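Local coordinates for putative uncharacterized protein (Caulobacter crescentus, PDB 4KWY) that probably takes part in delivering and assembling lipopolysaccharide at the outer membrane, as a lipoprotein of the LptE family, at residues E69-V74 / R91-V96; S8-I13 / D129-L134; S12-A17 / L34-G39; V96-A101 / A109-G114. One frame throughout, in Å; residues are numbered along the deposited sequence.

Contact 1 of 4, residues E69-V74 / R91-V96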
loop_
_atom_site.group_PDB
_atom_site.type_symbol
_atom_site.label_atom_id
_atom_site.label_comp_id
_atom_site.label_asym_id
_atom_site.label_seq_id
_atom_site.Cartn_x
_atom_site.Cartn_y
_atom_site.Cartn_z
ATOM N N GLU A 69 17.663 5.158 -0.738
ATOM C CA GLU A 69 16.755 4.118 -1.220
ATOM C C GLU A 69 15.871 3.688 -0.076
ATOM O O GLU A 69 16.339 3.427 1.024
ATOM C CB GLU A 69 17.443 2.915 -1.863
ATOM C CG GLU A 69 16.432 2.016 -2.577
ATOM C CD GLU A 69 16.971 0.810 -3.322
ATOM O OE1 GLU A 69 17.349 -0.179 -2.654
ATOM O OE2 GLU A 69 16.947 0.825 -4.575
ATOM N N LEU A 70 14.580 3.656 -0.336
ATOM C CA LEU A 70 13.578 3.305 0.631
ATOM C C LEU A 70 12.805 2.098 0.121
ATOM O O LEU A 70 12.448 2.030 -1.056
ATOM C CB LEU A 70 12.706 4.530 0.778
ATOM C CG LEU A 70 11.638 4.510 1.821
ATOM C CD1 LEU A 70 12.173 5.003 3.148
ATOM C CD2 LEU A 70 10.576 5.428 1.386
ATOM N N ARG A 71 12.600 1.121 0.998
ATOM C CA ARG A 71 11.939 -0.119 0.636
ATOM C C ARG A 71 10.662 -0.342 1.419
ATOM O O ARG A 71 10.631 -0.215 2.640
ATOM C CB ARG A 71 12.885 -1.297 0.833
ATOM C CG ARG A 71 12.382 -2.556 0.171
ATOM C CD ARG A 71 13.490 -3.546 0.026
ATOM N NE ARG A 71 12.960 -4.898 -0.129
ATOM C CZ ARG A 71 13.394 -5.955 0.546
ATOM N NH1 ARG A 71 14.365 -5.825 1.442
ATOM N NH2 ARG A 71 12.861 -7.150 0.331
HETATM N N MSE A 72 9.592 -0.632 0.688
HETATM C CA MSE A 72 8.325 -0.947 1.310
HETATM C C MSE A 72 8.028 -2.418 1.034
HETATM O O MSE A 72 7.789 -2.806 -0.114
HETATM C CB MSE A 72 7.182 -0.041 0.852
HETATM C CG MSE A 72 5.876 -0.405 1.573
HETATM SE SE MSE A 72 4.434 0.711 1.105
HETATM C CE MSE A 72 4.057 1.314 2.829
ATOM N N SER A 73 8.026 -3.217 2.113
ATOM C CA SER A 73 7.734 -4.646 2.093
ATOM C C SER A 73 6.414 -4.869 2.782
ATOM O O SER A 73 6.231 -4.430 3.925
ATOM C CB SER A 73 8.843 -5.416 2.786
ATOM O OG SER A 73 10.070 -5.145 2.142
ATOM N N VAL A 74 5.461 -5.493 2.073
ATOM C CA VAL A 74 4.114 -5.701 2.611
ATOM C C VAL A 74 3.648 -7.117 2.386
ATOM O O VAL A 74 3.561 -7.576 1.252
ATOM C CB VAL A 74 3.052 -4.731 1.984
ATOM C CG1 VAL A 74 1.820 -4.604 2.881
ATOM C CG2 VAL A 74 3.636 -3.364 1.619
ATOM N N ARG A 91 2.282 -10.784 -1.336
ATOM C CA ARG A 91 3.502 -10.131 -0.880
ATOM C C ARG A 91 3.839 -9.080 -1.925
ATOM O O ARG A 91 3.740 -9.352 -3.115
ATOM C CB ARG A 91 4.634 -11.151 -0.651
ATOM C CG ARG A 91 6.034 -10.559 -0.384
ATOM C CD ARG A 91 6.171 -9.710 0.879
ATOM N NE ARG A 91 7.514 -9.128 0.971
ATOM C CZ ARG A 91 8.375 -9.353 1.962
ATOM N NH1 ARG A 91 8.031 -10.115 2.992
ATOM N NH2 ARG A 91 9.579 -8.799 1.942
ATOM N N THR A 92 4.109 -7.856 -1.491
ATOM C CA THR A 92 4.428 -6.730 -2.388
ATOM C C THR A 92 5.709 -6.084 -1.860
ATOM O O THR A 92 5.823 -5.798 -0.676
ATOM C CB THR A 92 3.201 -5.756 -2.456
ATOM O OG1 THR A 92 2.039 -6.502 -2.798
ATOM C CG2 THR A 92 3.371 -4.614 -3.447
ATOM N N ASP A 93 6.666 -5.887 -2.730
ATOM C CA ASP A 93 7.937 -5.253 -2.401
ATOM C C ASP A 93 8.175 -4.137 -3.379
ATOM O O ASP A 93 8.299 -4.389 -4.571
ATOM C CB ASP A 93 9.089 -6.264 -2.454
ATOM C CG ASP A 93 9.669 -6.606 -1.100
ATOM O OD1 ASP A 93 10.448 -5.788 -0.569
ATOM O OD2 ASP A 93 9.408 -7.727 -0.613
ATOM N N VAL A 94 8.206 -2.898 -2.887
ATOM C CA VAL A 94 8.410 -1.714 -3.719
ATOM C C VAL A 94 9.658 -0.946 -3.235
ATOM O O VAL A 94 9.852 -0.788 -2.023
ATOM C CB VAL A 94 7.137 -0.821 -3.694
ATOM C CG1 VAL A 94 7.392 0.519 -4.385
ATOM C CG2 VAL A 94 5.963 -1.532 -4.356
ATOM N N SER A 95 10.456 -0.430 -4.176
ATOM C CA SER A 95 11.631 0.399 -3.869
ATOM C C SER A 95 11.556 1.722 -4.577
ATOM O O SER A 95 11.168 1.769 -5.730
ATOM C CB SER A 95 12.924 -0.301 -4.264
ATOM O OG SER A 95 13.247 -1.210 -3.230
ATOM N N VAL A 96 11.904 2.799 -3.868
ATOM C CA VAL A 96 11.983 4.154 -4.397
ATOM C C VAL A 96 13.306 4.779 -3.945
ATOM O O VAL A 96 13.927 4.329 -2.966
ATOM C CB VAL A 96 10.777 5.058 -4.009
ATOM C CG1 VAL A 96 9.471 4.504 -4.528
ATOM C CG2 VAL A 96 10.703 5.310 -2.507
#
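Strands E69-V74 and R91-V96 run antiparallel (168°), their axes 4.7 Å apart at closest, with L70, M72 and V74 forming hydrogen-bonded pairs with V96, V94 and T92, and R71 and S73 facing S95 and D93 in the non-hydrogen-bonded pairs between them. The alternation gives the hairpin two unlike faces. On the apolar one, L70 and V96 lie side by side, with V96 CG2 3.9 Å from L70 CD2. L70, M72, T92 and V94 of this face also touch helix 104-135, and the T92 hydroxyl is tied to W76. The other face carries a salt-bridge network centred on D93. R71 is extended from CG to NE and reaches across to the carboxylate, its NE lying 2.7 Å from D93 OD1; the bond is bent, and the guanidinium and carboxylate planes are 21° apart. S73 OG donates to the same D93 OD1 over 2.8 Å from the opposite face of the carboxylate plane. OD2 belongs to R91, which bends at chi2 (63°) and grips it side-on: NE and NH2 each lie 2.8 Å from D93 OD2, although this arginine is poorly ordered. S73 CB rests over one face of the R91 guanidinium. Outside the pair, R54 hydrogen-bonds to S73 OG, and D75 forms a salt bridge with R91. Each oxygen of D93 accepts from two donor atoms, which probably limits rotation of the carboxylate, less surely on the OD2 side, and its negative charge probably eases the proximity of R71 and R91, whose NH2 atoms are 4.0 Å apart.

Contact 2 of 4, residues S8-I13 / D129-L134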
loop_
_atom_site.group_PDB
_atom_site.type_symbol
_atom_site.label_atom_id
_atom_site.label_comp_id
_atom_site.label_asym_id
_atom_site.label_seq_id
_atom_site.Cartn_x
_atom_site.Cartn_y
_atom_site.Cartn_z
ATOM N N SER A 8 -17.134 -2.240 -8.372
ATOM C CA SER A 8 -18.115 -2.330 -7.278
ATOM C C SER A 8 -17.590 -3.292 -6.190
ATOM O O SER A 8 -17.859 -3.094 -5.001
ATOM C CB SER A 8 -19.463 -2.810 -7.815
ATOM O OG SER A 8 -20.356 -3.240 -6.800
ATOM N N GLY A 9 -16.865 -4.322 -6.630
ATOM C CA GLY A 9 -16.242 -5.321 -5.777
ATOM C C GLY A 9 -15.024 -4.756 -5.076
ATOM O O GLY A 9 -14.818 -5.010 -3.886
ATOM N N LEU A 10 -14.216 -3.969 -5.806
ATOM C CA LEU A 10 -13.011 -3.353 -5.258
ATOM C C LEU A 10 -13.365 -2.356 -4.159
ATOM O O LEU A 10 -12.709 -2.344 -3.116
ATOM C CB LEU A 10 -12.162 -2.664 -6.346
ATOM C CG LEU A 10 -11.350 -3.559 -7.272
ATOM C CD1 LEU A 10 -10.953 -2.808 -8.515
ATOM C CD2 LEU A 10 -10.132 -4.147 -6.576
ATOM N N SER A 11 -14.433 -1.562 -4.361
ATOM C CA SER A 11 -14.846 -0.583 -3.366
ATOM C C SER A 11 -15.537 -1.263 -2.177
ATOM O O SER A 11 -15.750 -0.592 -1.166
ATOM C CB SER A 11 -15.714 0.512 -3.982
ATOM O OG SER A 11 -16.854 0.007 -4.657
ATOM N N SER A 12 -15.828 -2.601 -2.262
ATOM C CA SER A 12 -16.402 -3.366 -1.137
ATOM C C SER A 12 -15.284 -3.857 -0.184
ATOM O O SER A 12 -15.581 -4.387 0.885
ATOM C CB SER A 12 -17.249 -4.540 -1.630
ATOM O OG SER A 12 -16.454 -5.609 -2.119
ATOM N N ILE A 13 -14.001 -3.655 -0.566
ATOM C CA ILE A 13 -12.832 -4.064 0.223
ATOM C C ILE A 13 -12.450 -2.963 1.238
ATOM O O ILE A 13 -12.078 -1.842 0.868
ATOM C CB ILE A 13 -11.619 -4.462 -0.661
ATOM C CG1 ILE A 13 -11.947 -5.627 -1.616
ATOM C CG2 ILE A 13 -10.420 -4.800 0.198
ATOM C CD1 ILE A 13 -10.879 -5.882 -2.738
ATOM N N ASP A 129 -3.621 -6.667 -8.557
ATOM C CA ASP A 129 -3.666 -8.064 -8.107
ATOM C C ASP A 129 -5.102 -8.458 -7.619
ATOM O O ASP A 129 -5.607 -9.524 -7.985
ATOM C CB ASP A 129 -2.630 -8.261 -7.004
ATOM C CG ASP A 129 -2.395 -9.681 -6.579
ATOM O OD1 ASP A 129 -3.315 -10.277 -5.980
ATOM O OD2 ASP A 129 -1.260 -10.169 -6.761
ATOM N N LEU A 130 -5.755 -7.573 -6.860
ATOM C CA LEU A 130 -7.116 -7.767 -6.358
ATOM C C LEU A 130 -8.151 -7.661 -7.485
ATOM O O LEU A 130 -9.143 -8.402 -7.464
ATOM C CB LEU A 130 -7.461 -6.747 -5.278
ATOM C CG LEU A 130 -6.727 -6.809 -3.956
ATOM C CD1 LEU A 130 -7.034 -5.581 -3.164
ATOM C CD2 LEU A 130 -7.123 -8.007 -3.132
ATOM N N ALA A 131 -7.941 -6.719 -8.453
ATOM C CA ALA A 131 -8.840 -6.525 -9.608
ATOM C C ALA A 131 -8.816 -7.744 -10.511
ATOM O O ALA A 131 -9.854 -8.108 -11.053
ATOM C CB ALA A 131 -8.458 -5.288 -10.397
ATOM N N THR A 132 -7.644 -8.398 -10.617
ATOM C CA THR A 132 -7.403 -9.629 -11.373
ATOM C C THR A 132 -8.147 -10.777 -10.688
ATOM O O THR A 132 -8.735 -11.620 -11.357
ATOM C CB THR A 132 -5.874 -9.881 -11.479
ATOM O OG1 THR A 132 -5.262 -8.754 -12.116
ATOM C CG2 THR A 132 -5.520 -11.154 -12.263
ATOM N N TRP A 133 -8.139 -10.785 -9.359
ATOM C CA TRP A 133 -8.796 -11.807 -8.534
ATOM C C TRP A 133 -10.357 -11.680 -8.614
ATOM O O TRP A 133 -11.033 -12.676 -8.881
ATOM C CB TRP A 133 -8.254 -11.706 -7.099
ATOM C CG TRP A 133 -8.728 -12.799 -6.205
ATOM C CD1 TRP A 133 -8.230 -14.064 -6.110
ATOM C CD2 TRP A 133 -9.788 -12.708 -5.253
ATOM N NE1 TRP A 133 -8.929 -14.776 -5.162
ATOM C CE2 TRP A 133 -9.898 -13.970 -4.626
ATOM C CE3 TRP A 133 -10.699 -11.694 -4.906
ATOM C CZ2 TRP A 133 -10.865 -14.235 -3.655
ATOM C CZ3 TRP A 133 -11.660 -11.960 -3.944
ATOM C CH2 TRP A 133 -11.734 -13.215 -3.331
ATOM N N LEU A 134 -10.894 -10.444 -8.457
ATOM C CA LEU A 134 -12.313 -10.079 -8.566
ATOM C C LEU A 134 -12.859 -10.192 -10.013
ATOM O O LEU A 134 -14.079 -10.294 -10.197
ATOM C CB LEU A 134 -12.536 -8.638 -8.090
ATOM C CG LEU A 134 -12.688 -8.369 -6.605
ATOM C CD1 LEU A 134 -12.476 -6.911 -6.336
ATOM C CD2 LEU A 134 -14.071 -8.805 -6.073
#
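L10 and L134 meet through aliphatic branches, and no ring or amide face takes part: the indole of W133, the aromatic group of these two segments, stacks on H88 and meets the ring of Y44 with the planes at about 80°. The interface is therefore a matter of methyl groups. L134 CD1 is its most heavily used atom, fitting against the last turn of the N-terminal helix. It lies 3.5 Å from L10 N and 3.6 Å from G9 C, and its side chain slants across that of L10, where CD2 approaches L134 CD1 to 3.6 Å. Glycine at position 9, without a side chain, leaves room for the leucine to sit directly on the backbone. The same L10 straddles the helix surface with its two branches: CD2 is 3.9 Å from L130 CB, while CD1 is 4.0 Å from A131 CB. I13 is the last residue of a type I turn that begins at L10, and its CD1 reaches in to L130 CD1 at 3.9 Å and meets L134 tip to tip. CG1 of I13 stands beside the backbone N (chi1 -59°) and chi2 is extended, which carries CD1 to the helix. L34, L46 and L78 close round these residues, so that the first helix and turn pack at one end of the apolar layer between the long helix 104-135 and the sheet, consistent with a two-layer alpha/beta fold.

Contact 3 of 4, residues S12-A17 / L34-G39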
loop_
_atom_site.group_PDB
_atom_site.type_symbol
_atom_site.label_atom_id
_atom_site.label_comp_id
_atom_site.label_asym_id
_atom_site.label_seq_id
_atom_site.Cartn_x
_atom_site.Cartn_y
_atom_site.Cartn_z
ATOM N N SER A 12 -15.828 -2.601 -2.262
ATOM C CA SER A 12 -16.402 -3.366 -1.137
ATOM C C SER A 12 -15.284 -3.857 -0.184
ATOM O O SER A 12 -15.581 -4.387 0.885
ATOM C CB SER A 12 -17.249 -4.540 -1.630
ATOM O OG SER A 12 -16.454 -5.609 -2.119
ATOM N N ILE A 13 -14.001 -3.655 -0.566
ATOM C CA ILE A 13 -12.832 -4.064 0.223
ATOM C C ILE A 13 -12.450 -2.963 1.238
ATOM O O ILE A 13 -12.078 -1.842 0.868
ATOM C CB ILE A 13 -11.619 -4.462 -0.661
ATOM C CG1 ILE A 13 -11.947 -5.627 -1.616
ATOM C CG2 ILE A 13 -10.420 -4.800 0.198
ATOM C CD1 ILE A 13 -10.879 -5.882 -2.738
ATOM N N GLU A 14 -12.497 -3.322 2.518
ATOM C CA GLU A 14 -12.100 -2.431 3.594
ATOM C C GLU A 14 -10.687 -2.774 4.020
ATOM O O GLU A 14 -10.409 -3.900 4.440
ATOM C CB GLU A 14 -13.062 -2.555 4.756
ATOM C CG GLU A 14 -12.955 -1.432 5.758
ATOM C CD GLU A 14 -13.992 -1.598 6.843
ATOM O OE1 GLU A 14 -15.172 -1.247 6.607
ATOM O OE2 GLU A 14 -13.633 -2.149 7.908
ATOM N N THR A 15 -9.800 -1.799 3.905
ATOM C CA THR A 15 -8.374 -1.944 4.188
ATOM C C THR A 15 -8.120 -1.655 5.655
ATOM O O THR A 15 -8.582 -0.648 6.192
ATOM C CB THR A 15 -7.572 -1.081 3.221
ATOM O OG1 THR A 15 -8.109 -1.307 1.921
ATOM C CG2 THR A 15 -6.088 -1.434 3.201
ATOM N N VAL A 16 -7.455 -2.611 6.305
ATOM C CA VAL A 16 -7.095 -2.642 7.729
ATOM C C VAL A 16 -5.560 -2.637 7.845
ATOM O O VAL A 16 -4.862 -3.448 7.228
ATOM C CB VAL A 16 -7.704 -3.873 8.494
ATOM C CG1 VAL A 16 -7.551 -3.728 10.002
ATOM C CG2 VAL A 16 -9.165 -4.110 8.137
ATOM N N ALA A 17 -5.057 -1.744 8.664
ATOM C CA ALA A 17 -3.640 -1.671 8.936
ATOM C C ALA A 17 -3.414 -1.391 10.408
ATOM O O ALA A 17 -4.191 -0.663 11.053
ATOM C CB ALA A 17 -2.986 -0.593 8.078
ATOM N N LEU A 34 -8.962 1.790 -4.444
ATOM C CA LEU A 34 -10.100 0.870 -4.360
ATOM C C LEU A 34 -11.448 1.612 -4.373
ATOM O O LEU A 34 -12.458 0.990 -4.692
ATOM C CB LEU A 34 -10.013 -0.036 -3.108
ATOM C CG LEU A 34 -8.803 -0.994 -2.994
ATOM C CD1 LEU A 34 -8.769 -1.677 -1.645
ATOM C CD2 LEU A 34 -8.778 -2.021 -4.105
ATOM N N ALA A 35 -11.459 2.933 -4.054
ATOM C CA ALA A 35 -12.654 3.807 -3.983
ATOM C C ALA A 35 -13.622 3.382 -2.848
ATOM O O ALA A 35 -14.838 3.622 -2.931
ATOM C CB ALA A 35 -13.387 3.860 -5.324
ATOM N N HIS A 36 -13.065 2.791 -1.767
ATOM C CA HIS A 36 -13.854 2.386 -0.618
ATOM C C HIS A 36 -14.163 3.615 0.241
ATOM O O HIS A 36 -13.261 4.212 0.833
ATOM C CB HIS A 36 -13.188 1.267 0.214
ATOM C CG HIS A 36 -14.001 0.875 1.427
ATOM N ND1 HIS A 36 -15.195 0.176 1.303
ATOM C CD2 HIS A 36 -13.802 1.159 2.736
ATOM C CE1 HIS A 36 -15.665 0.039 2.533
ATOM N NE2 HIS A 36 -14.868 0.620 3.429
ATOM N N ARG A 37 -15.444 4.001 0.274
ATOM C CA ARG A 37 -15.912 5.133 1.063
ATOM C C ARG A 37 -16.074 4.661 2.515
ATOM O O ARG A 37 -16.628 3.583 2.746
ATOM C CB ARG A 37 -17.223 5.689 0.469
ATOM C CG ARG A 37 -17.608 7.078 0.981
ATOM C CD ARG A 37 -19.021 7.502 0.583
ATOM N NE ARG A 37 -20.030 6.478 0.876
ATOM C CZ ARG A 37 -20.586 6.282 2.066
ATOM N NH1 ARG A 37 -20.243 7.041 3.101
ATOM N NH2 ARG A 37 -21.483 5.321 2.234
ATOM N N GLN A 38 -15.525 5.420 3.485
ATOM C CA GLN A 38 -15.601 5.044 4.906
ATOM C C GLN A 38 -17.063 5.083 5.390
ATOM O O GLN A 38 -17.814 6.006 5.054
ATOM C CB GLN A 38 -14.675 5.904 5.784
ATOM C CG GLN A 38 -13.182 5.605 5.534
ATOM C CD GLN A 38 -12.248 6.396 6.417
ATOM O OE1 GLN A 38 -12.361 7.622 6.560
ATOM N NE2 GLN A 38 -11.260 5.711 6.979
ATOM N N GLY A 39 -17.460 4.024 6.095
ATOM C CA GLY A 39 -18.826 3.846 6.567
ATOM C C GLY A 39 -19.650 2.956 5.648
ATOM O O GLY A 39 -20.787 2.593 5.984
#
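H36 packs its imidazole flat against the backbone of I13 and E14, and this is the tight half of the contact. E14 CA sits over one ring face as a CH-pi contact, 4.2 Å from the centroid of the H36 ring and 16° off its normal, with I13 C over the same face, both set toward the rim. The ring comes in this way because its CG is anti to the backbone N (chi1 179°), an orientation that also brings H36 CB to 3.4 Å from I13 O. A hydrogen bond from ND1 to the carbonyl of S11 fixes the ring from the side. Deeper in, L34 CD1 wedges between I13 and T15, lying 4.0 Å from I13 CG2 and 3.6 Å from T15 OG1. That hydroxyl is buried with no polar partner in the model. The opposite extreme is the solvent side, where the E14 side chain runs out past the ring, its CG 3.6 Å from H36 NE2, to a salt bridge with K45; beyond H36, residues R37 to G39 are exposed and add almost nothing to the packing. A35, with positive phi, turns the chain out of the helix and lets H36 fold back on the strand. Strand 13-17, helix 21-34 and strand 44-50 make a beta-alpha-beta crossover, the two strands being parallel neighbours, and this contact joins its first strand to the end of its helix, where L34 also packs on Q127 and L130 of helix 104-135.

Contact 4 of 4, residues V96-A101 / A109-G114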
loop_
_atom_site.group_PDB
_atom_site.type_symbol
_atom_site.label_atom_id
_atom_site.label_comp_id
_atom_site.label_asym_id
_atom_site.label_seq_id
_atom_site.Cartn_x
_atom_site.Cartn_y
_atom_site.Cartn_z
ATOM N N VAL A 96 11.904 2.799 -3.868
ATOM C CA VAL A 96 11.983 4.154 -4.397
ATOM C C VAL A 96 13.306 4.779 -3.945
ATOM O O VAL A 96 13.927 4.329 -2.966
ATOM C CB VAL A 96 10.777 5.058 -4.009
ATOM C CG1 VAL A 96 9.471 4.504 -4.528
ATOM C CG2 VAL A 96 10.703 5.310 -2.507
ATOM N N THR A 97 13.733 5.811 -4.670
ATOM C CA THR A 97 14.863 6.638 -4.319
ATOM C C THR A 97 14.337 8.060 -4.124
ATOM O O THR A 97 13.277 8.420 -4.653
ATOM C CB THR A 97 16.014 6.573 -5.328
ATOM O OG1 THR A 97 15.592 7.104 -6.573
ATOM C CG2 THR A 97 16.631 5.174 -5.467
ATOM N N TYR A 98 15.040 8.843 -3.305
ATOM C CA TYR A 98 14.759 10.259 -3.105
ATOM C C TYR A 98 16.058 10.939 -2.961
ATOM O O TYR A 98 17.029 10.353 -2.456
ATOM C CB TYR A 98 13.791 10.583 -1.948
ATOM C CG TYR A 98 14.228 10.141 -0.571
ATOM C CD1 TYR A 98 14.976 10.985 0.250
ATOM C CD2 TYR A 98 13.833 8.905 -0.056
ATOM C CE1 TYR A 98 15.340 10.600 1.542
ATOM C CE2 TYR A 98 14.210 8.502 1.228
ATOM C CZ TYR A 98 14.946 9.359 2.030
ATOM O OH TYR A 98 15.345 8.969 3.279
ATOM N N ASP A 99 16.111 12.146 -3.499
ATOM C CA ASP A 99 17.320 12.924 -3.441
ATOM C C ASP A 99 17.148 13.969 -2.351
ATOM O O ASP A 99 16.462 14.970 -2.549
ATOM C CB ASP A 99 17.655 13.520 -4.823
ATOM C CG ASP A 99 18.443 12.583 -5.732
ATOM O OD1 ASP A 99 18.077 11.406 -5.825
ATOM O OD2 ASP A 99 19.398 13.046 -6.375
ATOM N N SER A 100 17.727 13.688 -1.170
ATOM C CA SER A 100 17.713 14.547 0.025
ATOM C C SER A 100 18.483 15.884 -0.198
ATOM O O SER A 100 18.958 16.193 -1.299
ATOM C CB SER A 100 18.290 13.792 1.225
ATOM O OG SER A 100 17.763 14.250 2.457
ATOM N N ALA A 101 18.585 16.670 0.865
ATOM C CA ALA A 101 19.225 17.976 0.856
ATOM C C ALA A 101 19.945 18.243 2.184
ATOM O O ALA A 101 19.630 17.601 3.196
ATOM C CB ALA A 101 18.167 19.045 0.607
ATOM N N ALA A 109 10.965 16.675 3.487
ATOM C CA ALA A 109 10.008 16.759 2.382
ATOM C C ALA A 109 10.299 15.678 1.308
ATOM O O ALA A 109 9.372 15.007 0.854
ATOM C CB ALA A 109 10.056 18.148 1.764
ATOM N N ALA A 110 11.590 15.466 0.986
ATOM C CA ALA A 110 12.077 14.473 0.026
ATOM C C ALA A 110 11.797 13.045 0.511
ATOM O O ALA A 110 11.338 12.201 -0.279
ATOM C CB ALA A 110 13.577 14.678 -0.221
ATOM N N GLN A 111 12.024 12.793 1.814
ATOM C CA GLN A 111 11.806 11.496 2.442
ATOM C C GLN A 111 10.306 11.164 2.476
ATOM O O GLN A 111 9.906 10.059 2.081
ATOM C CB GLN A 111 12.423 11.441 3.858
ATOM C CG GLN A 111 12.340 10.016 4.473
ATOM C CD GLN A 111 12.899 9.859 5.867
ATOM O OE1 GLN A 111 12.721 10.713 6.751
ATOM N NE2 GLN A 111 13.513 8.706 6.107
ATOM N N GLN A 112 9.483 12.119 2.911
ATOM C CA GLN A 112 8.031 11.923 2.969
ATOM C C GLN A 112 7.440 11.703 1.581
ATOM O O GLN A 112 6.524 10.901 1.459
ATOM C CB GLN A 112 7.338 13.096 3.673
ATOM C CG GLN A 112 7.597 13.081 5.175
ATOM C CD GLN A 112 6.837 14.149 5.894
ATOM O OE1 GLN A 112 6.777 15.308 5.461
ATOM N NE2 GLN A 112 6.231 13.774 7.015
ATOM N N ASP A 113 7.972 12.387 0.549
ATOM C CA ASP A 113 7.537 12.228 -0.838
ATOM C C ASP A 113 7.920 10.814 -1.327
ATOM O O ASP A 113 7.089 10.161 -1.956
ATOM C CB ASP A 113 8.102 13.330 -1.747
ATOM C CG ASP A 113 7.813 13.110 -3.218
ATOM O OD1 ASP A 113 6.667 13.348 -3.639
ATOM O OD2 ASP A 113 8.707 12.654 -3.923
ATOM N N GLY A 114 9.115 10.332 -0.959
ATOM C CA GLY A 114 9.564 8.977 -1.279
ATOM C C GLY A 114 8.641 7.931 -0.667
ATOM O O GLY A 114 8.222 6.973 -1.330
#
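Y98 lays its phenol ring on the backbone of Q111, pinning strand 86-99 to the helix that follows it. The motif is a strand-loop-helix connection in which the helix doubles back, its 109-114 segment running nearly antiparallel to residues 96-99 (163°) at an axis distance of 7.7 Å. In the first shell, Q111 CA stands over the middle of one ring face, 3.7 Å from the Y98 centroid, a well-centred CH-pi contact. The extended Q111 side chain then runs alongside the phenol in the same direction, its CG 3.4 Å from Y98 OH, while the amide is turned 49° from the ring plane. At the base of the ring, Y98 CB touches A110 O at 3.4 Å. A110 CB serves both Y98 and the backbone beyond it, lying 4.0 Å from Y98 CD1 and 3.7 Å from D99 O. The ring stands over the helix because CG sits between the backbone N and the carbonyl carbon, chi1 60°. In the next shell, F68 of the adjoining strand meets Y98 with nearly parallel ring planes, R117, about one turn beyond G114, hydrogen-bonds to the carbonyl of T97, and D99 is held by R67. G114, with no side chain, leaves room for the CD2 side of the Y98 ring; beyond it, at the far end of the contact, V96 CG2 lies 3.2 Å from G114 O.

Overall arrangement
From the N terminus, contacts 2 and 3 open on the same few residues, sharing S12 and I13. Contact 3 closes first, around helix 21-34, whereas contact 2 spans almost the whole chain to the end of helix 104-135. Contacts 1 and 4 are nested within that wide loop and follow each other in series: contact 1 closes the hairpin of strands 67-80 and 86-99, and contact 4, sharing V96 with it, closes the short connection into helix 104-135. That helix thus joins both ends of the molecule, with the centres of contacts 2 and 4 about 31 Å apart on opposite sides of the chain's centre, and contacts 1 and 3 reaching the same sheet.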